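Local coordinates for glutamic acid/alanine-rich protein (Trypanosoma congolense, PDB 2Y44), which probably serves as a major coat protein on the parasite cell surface, with this largely helical ectodomain held outside the membrane, at residues Leu18-Ala21 with Ser22-Ala25; Thr7-Asp10 with Val11-Leu15. One frame throughout, in Å; residues are numbered along the deposited sequence.

Contact 1 (Leu18-Ala21 with Ser22-Ala25); sequences LETA and SQSA
S22 turns its hydroxyl back along the helix to the carbonyl of L18, one turn earlier. The bond from S22 OG to L18 O is 2.9 Å long, and the same oxygen also accepts the backbone bond from S22 N at 2.8 Å. The two donors approach from opposite faces of the L18 carbonyl plane: the amide lies tilted from it, whereas the hydroxyl stands 38° out of it. One carbonyl thus takes two bonds, and the hydroxyl of a buried serine is satisfied inside its own helix. The torsion responsible sets OG beside the backbone N of S22 and opposite its carbonyl carbon (chi1 -65°).

On another side of the helix, E19 and Q23 meet in the same i, i+4 spacing. Both chains are extended beyond CG; Q23 leans its CG and CD over the backbone carbonyl of E19, with Q23 CG 3.3 Å from E19 O, while Q23 NE2 reaches E19 CG at 3.4 Å. Carboxylate and amide planes are turned 45° apart, and E19 OE2 stays 3.8 Å from Q23 NE2. Long polar chains suit this exposed surface, though both also touch a neighbouring molecule of the crystal, which may influence where their ends lie.

The remaining carbonyls are bonded in regular helical fashion, E19 O to Q23 N, T20 O to S24 N and A21 O to A25 N. Small side chains suit the inner side: S22 fits against A85, L88 and T89 of helix 57-107 and L166 of helix 149-183, while A25 touches L166 and V170. L18 adds a bulkier group against S92. This is the beginning of helix 18-53, an alpha-helix packed lengthwise against two others in the elongated helical bundle of the GARP ectodomain.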
ATOM      1  N   LEU A  18       4.424   4.930  -5.839  1.00 18.26           N
ATOM      2  CA  LEU A  18       4.483   3.824  -4.870  1.00 19.46           C
ATOM      3  C   LEU A  18       4.976   4.271  -3.487  1.00 19.41           C
ATOM      4  O   LEU A  18       4.499   3.778  -2.490  1.00 20.60           O
ATOM      5  CB  LEU A  18       5.352   2.663  -5.356  1.00 20.24           C
ATOM      6  CG  LEU A  18       4.944   1.917  -6.630  1.00 17.58           C
ATOM      7  CD1 LEU A  18       6.079   1.002  -7.107  1.00 14.52           C
ATOM      8  CD2 LEU A  18       3.651   1.173  -6.410  1.00 24.50           C
ATOM      9  N   GLU A  19       5.982   5.147  -3.430  1.00 18.22           N
ATOM     10  CA  GLU A  19       6.442   5.636  -2.106  1.00 18.60           C
ATOM     11  C   GLU A  19       5.284   6.313  -1.323  1.00 17.95           C
ATOM     12  O   GLU A  19       5.038   6.004  -0.148  1.00 15.63           O
ATOM     13  CB  GLU A  19       7.640   6.598  -2.268  1.00 19.88           C
ATOM     14  CG  GLU A  19       8.367   6.867  -0.968  1.00 28.25           C
ATOM     15  CD  GLU A  19       9.750   7.457  -1.186  1.00 34.93           C
ATOM     16  OE1 GLU A  19      10.067   7.908  -2.324  1.00 32.56           O
ATOM     17  OE2 GLU A  19      10.508   7.494  -0.195  1.00 39.11           O
ATOM     18  N   THR A  20       4.534   7.166  -1.996  1.00 19.34           N
ATOM     19  CA  THR A  20       3.415   7.841  -1.359  1.00 19.90           C
ATOM     20  C   THR A  20       2.341   6.838  -0.960  1.00 19.76           C
ATOM     21  O   THR A  20       1.821   6.908   0.136  1.00 19.81           O
ATOM     22  CB  THR A  20       2.861   8.928  -2.247  1.00 21.22           C
ATOM     23  OG1 THR A  20       3.844   9.966  -2.334  1.00 24.80           O
ATOM     24  CG2 THR A  20       1.583   9.508  -1.663  1.00 23.06           C
ATOM     25  N   ALA A  21       2.024   5.909  -1.852  1.00 19.58           N
ATOM     26  CA  ALA A  21       1.085   4.823  -1.489  1.00 18.28           C
ATOM     27  C   ALA A  21       1.534   3.997  -0.274  1.00 17.58           C
ATOM     28  O   ALA A  21       0.710   3.609   0.562  1.00 20.08           O
ATOM     29  CB  ALA A  21       0.823   3.925  -2.700  1.00 17.73           C
ATOM     30  N   SER A  22       2.829   3.656  -0.212  1.00 16.60           N
ATOM     31  CA  SER A  22       3.388   2.899   0.903  1.00 16.81           C
ATOM     32  C   SER A  22       3.246   3.700   2.172  1.00 17.84           C
ATOM     33  O   SER A  22       2.833   3.195   3.200  1.00 17.17           O
ATOM     34  CB  SER A  22       4.883   2.597   0.659  1.00 17.52           C
ATOM     35  OG  SER A  22       5.015   1.741  -0.461  1.00 27.62           O
ATOM     36  N   GLN A  23       3.631   4.966   2.120  1.00 16.67           N
ATOM     37  CA  GLN A  23       3.568   5.736   3.355  1.00 16.87           C
ATOM     38  C   GLN A  23       2.133   5.866   3.830  1.00 15.75           C
ATOM     39  O   GLN A  23       1.891   5.874   5.033  1.00 17.56           O
ATOM     40  CB  GLN A  23       4.212   7.108   3.143  1.00 15.48           C
ATOM     41  CG  GLN A  23       5.698   7.032   2.931  1.00 21.85           C
ATOM     42  CD  GLN A  23       6.210   8.212   2.096  1.00 27.16           C
ATOM     43  OE1 GLN A  23       5.417   8.996   1.566  1.00 26.42           O
ATOM     44  NE2 GLN A  23       7.531   8.309   1.940  1.00 31.07           N
ATOM     45  N   SER A  24       1.208   6.022   2.880  1.00 16.94           N
ATOM     46  CA  SER A  24      -0.221   6.122   3.161  1.00 19.12           C
ATOM     47  C   SER A  24      -0.730   4.841   3.810  1.00 19.19           C
ATOM     48  O   SER A  24      -1.454   4.903   4.798  1.00 15.08           O
ATOM     49  CB  SER A  24      -1.016   6.405   1.873  1.00 19.86           C
ATOM     50  OG  SER A  24      -2.421   6.444   2.121  1.00 31.51           O
ATOM     51  N   ALA A  25      -0.297   3.690   3.289  1.00 18.34           N
ATOM     52  CA  ALA A  25      -0.746   2.413   3.839  1.00 18.64           C
ATOM     53  C   ALA A  25      -0.241   2.257   5.261  1.00 17.63           C
ATOM     54  O   ALA A  25      -0.995   1.840   6.147  1.00 18.68           O
ATOM     55  CB  ALA A  25      -0.325   1.225   2.944  1.00 18.52           C
TER

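Contact 2 (Thr7-Asp10 with Val11-Leu15); sequences TMCD and VARQL
With SG turned away from its backbone N (chi1 177°), C9 sends its sulfur along the helix toward R13, whose chain bends at chi2 (-131°) to bring the guanidinium over it. C9 SG lies 3.5 Å above the guanidinium plane, displaced toward the rim, and comes nearest to R13 NH1 at 3.6 Å. The sulfur is already committed to the disulfide with C122, so it meets the arginine by van der Waals contact over a face.

The edge of the guanidinium serves a different partner. In its plane a water accepts from R13 NH1 at 3.0 Å and donates to D10 OD1 at 2.8 Å, linking opposite charges whose nearest atoms, OD1 and NH1, stand 5.0 Å apart. Beyond the helix, R13 NE is bonded to T123 O, which helps fix the group's rotation.

Q14 folds back on the preceding turn, its CG 3.1 Å from D10 O. That oxygen takes the backbone bond from Q14 N and a second water, which also donates to Q14 OE1; Q14 NE2 goes on to S133 OG. V11 and A12 offer compact apolar groups to F138 and to T99 and L103.

Arginine is long enough to lay its guanidinium against a disulfide sulfur and still reach T123. A single ordered water joins R13 to D10 in place of direct pairing, and D10 may partly offset the like charges of R13 and nearby K121.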
ATOM      1  N   THR A   7       2.074   5.172 -23.072  1.00 15.76           N
ATOM      2  CA  THR A   7       1.807   3.987 -22.237  1.00 14.20           C
ATOM      3  C   THR A   7       2.931   3.750 -21.214  1.00 15.70           C
ATOM      4  O   THR A   7       2.684   3.414 -20.057  1.00 15.97           O
ATOM      5  CB  THR A   7       1.512   2.759 -23.178  1.00 15.51           C
ATOM      6  OG1 THR A   7       0.376   3.076 -23.990  1.00 14.98           O
ATOM      7  CG2 THR A   7       1.206   1.529 -22.403  1.00 17.29           C
ATOM      8  N   MET A   8       4.172   4.022 -21.616  1.00 15.85           N
ATOM      9  CA  MET A   8       5.322   3.955 -20.730  1.00 16.74           C
ATOM     10  C   MET A   8       5.179   5.057 -19.677  1.00 14.38           C
ATOM     11  O   MET A   8       5.554   4.856 -18.523  1.00 13.65           O
ATOM     12  CB  MET A   8       6.619   4.162 -21.523  1.00 17.98           C
ATOM     13  CG  MET A   8       7.881   4.259 -20.647  1.00 25.15           C
ATOM     14  SD  MET A   8       9.420   3.875 -21.499  1.00 30.40           S
ATOM     15  CE  MET A   8       8.944   4.209 -23.235  1.00 29.02           C
ATOM     16  N   CYS A   9       4.655   6.207 -20.094  1.00 14.67           N
ATOM     17  CA  CYS A   9       4.393   7.301 -19.161  1.00 15.83           C
ATOM     18  C   CYS A   9       3.419   6.881 -18.053  1.00 14.16           C
ATOM     19  O   CYS A   9       3.660   7.167 -16.889  1.00 14.28           O
ATOM     20  CB  CYS A   9       3.821   8.519 -19.895  1.00 16.63           C
ATOM     21  SG  CYS A   9       3.441   9.793 -18.709  1.00 16.77           S
ATOM     22  N   ASP A  10       2.327   6.195 -18.412  1.00 12.14           N
ATOM     23  CA  ASP A  10       1.400   5.692 -17.425  1.00 14.57           C
ATOM     24  C   ASP A  10       2.085   4.764 -16.439  1.00 13.37           C
ATOM     25  O   ASP A  10       1.846   4.847 -15.231  1.00 13.37           O
ATOM     26  CB  ASP A  10       0.223   5.004 -18.111  1.00 13.79           C
ATOM     27  CG  ASP A  10      -0.611   5.971 -18.967  1.00 18.86           C
ATOM     28  OD1 ASP A  10      -0.507   7.211 -18.793  1.00 19.23           O
ATOM     29  OD2 ASP A  10      -1.475   5.472 -19.744  1.00 21.32           O
ATOM     30  N   VAL A  11       2.951   3.874 -16.947  1.00 12.38           N
ATOM     31  CA  VAL A  11       3.704   3.016 -16.028  1.00 12.67           C
ATOM     32  C   VAL A  11       4.581   3.887 -15.107  1.00 12.36           C
ATOM     33  O   VAL A  11       4.596   3.685 -13.910  1.00 14.69           O
ATOM     34  CB  VAL A  11       4.564   2.004 -16.811  1.00 11.88           C
ATOM     35  CG1 VAL A  11       5.616   1.339 -15.915  1.00 16.64           C
ATOM     36  CG2 VAL A  11       3.640   0.938 -17.368  1.00 11.98           C
ATOM     37  N   ALA A  12       5.324   4.832 -15.684  1.00 13.62           N
ATOM     38  CA  ALA A  12       6.200   5.663 -14.873  1.00 12.70           C
ATOM     39  C   ALA A  12       5.429   6.401 -13.768  1.00 12.87           C
ATOM     40  O   ALA A  12       5.886   6.453 -12.631  1.00 13.46           O
ATOM     41  CB  ALA A  12       6.953   6.652 -15.746  1.00 12.90           C
ATOM     42  N   ARG A  13       4.249   6.923 -14.090  1.00 15.75           N
ATOM     43  CA  ARG A  13       3.416   7.641 -13.066  1.00 15.03           C
ATOM     44  C   ARG A  13       2.950   6.717 -11.944  1.00 17.33           C
ATOM     45  O   ARG A  13       2.888   7.108 -10.764  1.00 16.36           O
ATOM     46  CB  ARG A  13       2.200   8.307 -13.735  1.00 16.18           C
ATOM     47  CG  ARG A  13       2.607   9.464 -14.670  1.00 16.23           C
ATOM     48  CD  ARG A  13       1.762  10.682 -14.358  1.00 25.20           C
ATOM     49  NE  ARG A  13       2.218  11.907 -15.021  1.00 25.92           N
ATOM     50  CZ  ARG A  13       1.782  12.324 -16.209  1.00 27.78           C
ATOM     51  NH1 ARG A  13       0.939  11.575 -16.918  1.00 28.33           N
ATOM     52  NH2 ARG A  13       2.159  13.515 -16.662  1.00 23.90           N
ATOM     53  N   GLN A  14       2.601   5.482 -12.313  1.00 15.27           N
ATOM     54  CA  GLN A  14       2.321   4.435 -11.318  1.00 16.11           C
ATOM     55  C   GLN A  14       3.514   4.153 -10.409  1.00 15.84           C
ATOM     56  O   GLN A  14       3.381   4.165  -9.190  1.00 16.38           O
ATOM     57  CB  GLN A  14       1.806   3.143 -11.996  1.00 14.36           C
ATOM     58  CG  GLN A  14       0.533   3.337 -12.810  1.00 15.50           C
ATOM     59  CD  GLN A  14      -0.720   3.496 -11.945  1.00 16.77           C
ATOM     60  OE1 GLN A  14      -1.533   4.418 -12.147  1.00 23.90           O
ATOM     61  NE2 GLN A  14      -0.892   2.597 -11.006  1.00 12.69           N
ATOM     62  N   LEU A  15       4.677   3.865 -11.000  1.00 14.52           N
ATOM     63  CA  LEU A  15       5.891   3.662 -10.238  1.00 14.03           C
ATOM     64  C   LEU A  15       6.219   4.856  -9.321  1.00 14.04           C
ATOM     65  O   LEU A  15       6.558   4.691  -8.152  1.00 15.29           O
ATOM     66  CB  LEU A  15       7.061   3.372 -11.180  1.00 12.83           C
ATOM     67  CG  LEU A  15       6.984   2.061 -11.972  1.00 12.12           C
ATOM     68  CD1 LEU A  15       8.121   1.987 -12.976  1.00 15.45           C
ATOM     69  CD2 LEU A  15       6.942   0.821 -11.054  1.00 14.91           C
TER
HETATM   70  O   HOH W   1      -0.711   6.060 -14.594  1.00 26.32           O
HETATM   71  O   HOH W   2      -0.428   8.929 -16.618  1.00 29.81           O

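Contact 2 comes first along the chain, in helix 2-16, and contact 1 follows at the start of helix 18-53; their centres lie about 16 Å apart, and beyond adjoining in sequence the two do not touch. Contact 1 is near the middle of the molecule, about 6 Å from the chain centre, whereas contact 2 sits about 17 Å from it. Helix 57-107 receives side chains from both, but their other neighbours differ: helix 149-183 flanks contact 1, while helix 131-144 and the loop tied by the disulfide flank contact 2. Together they follow the chain from the disulfide-linked helix 2-16 into the long helix 18-53, both lying against helix 57-107.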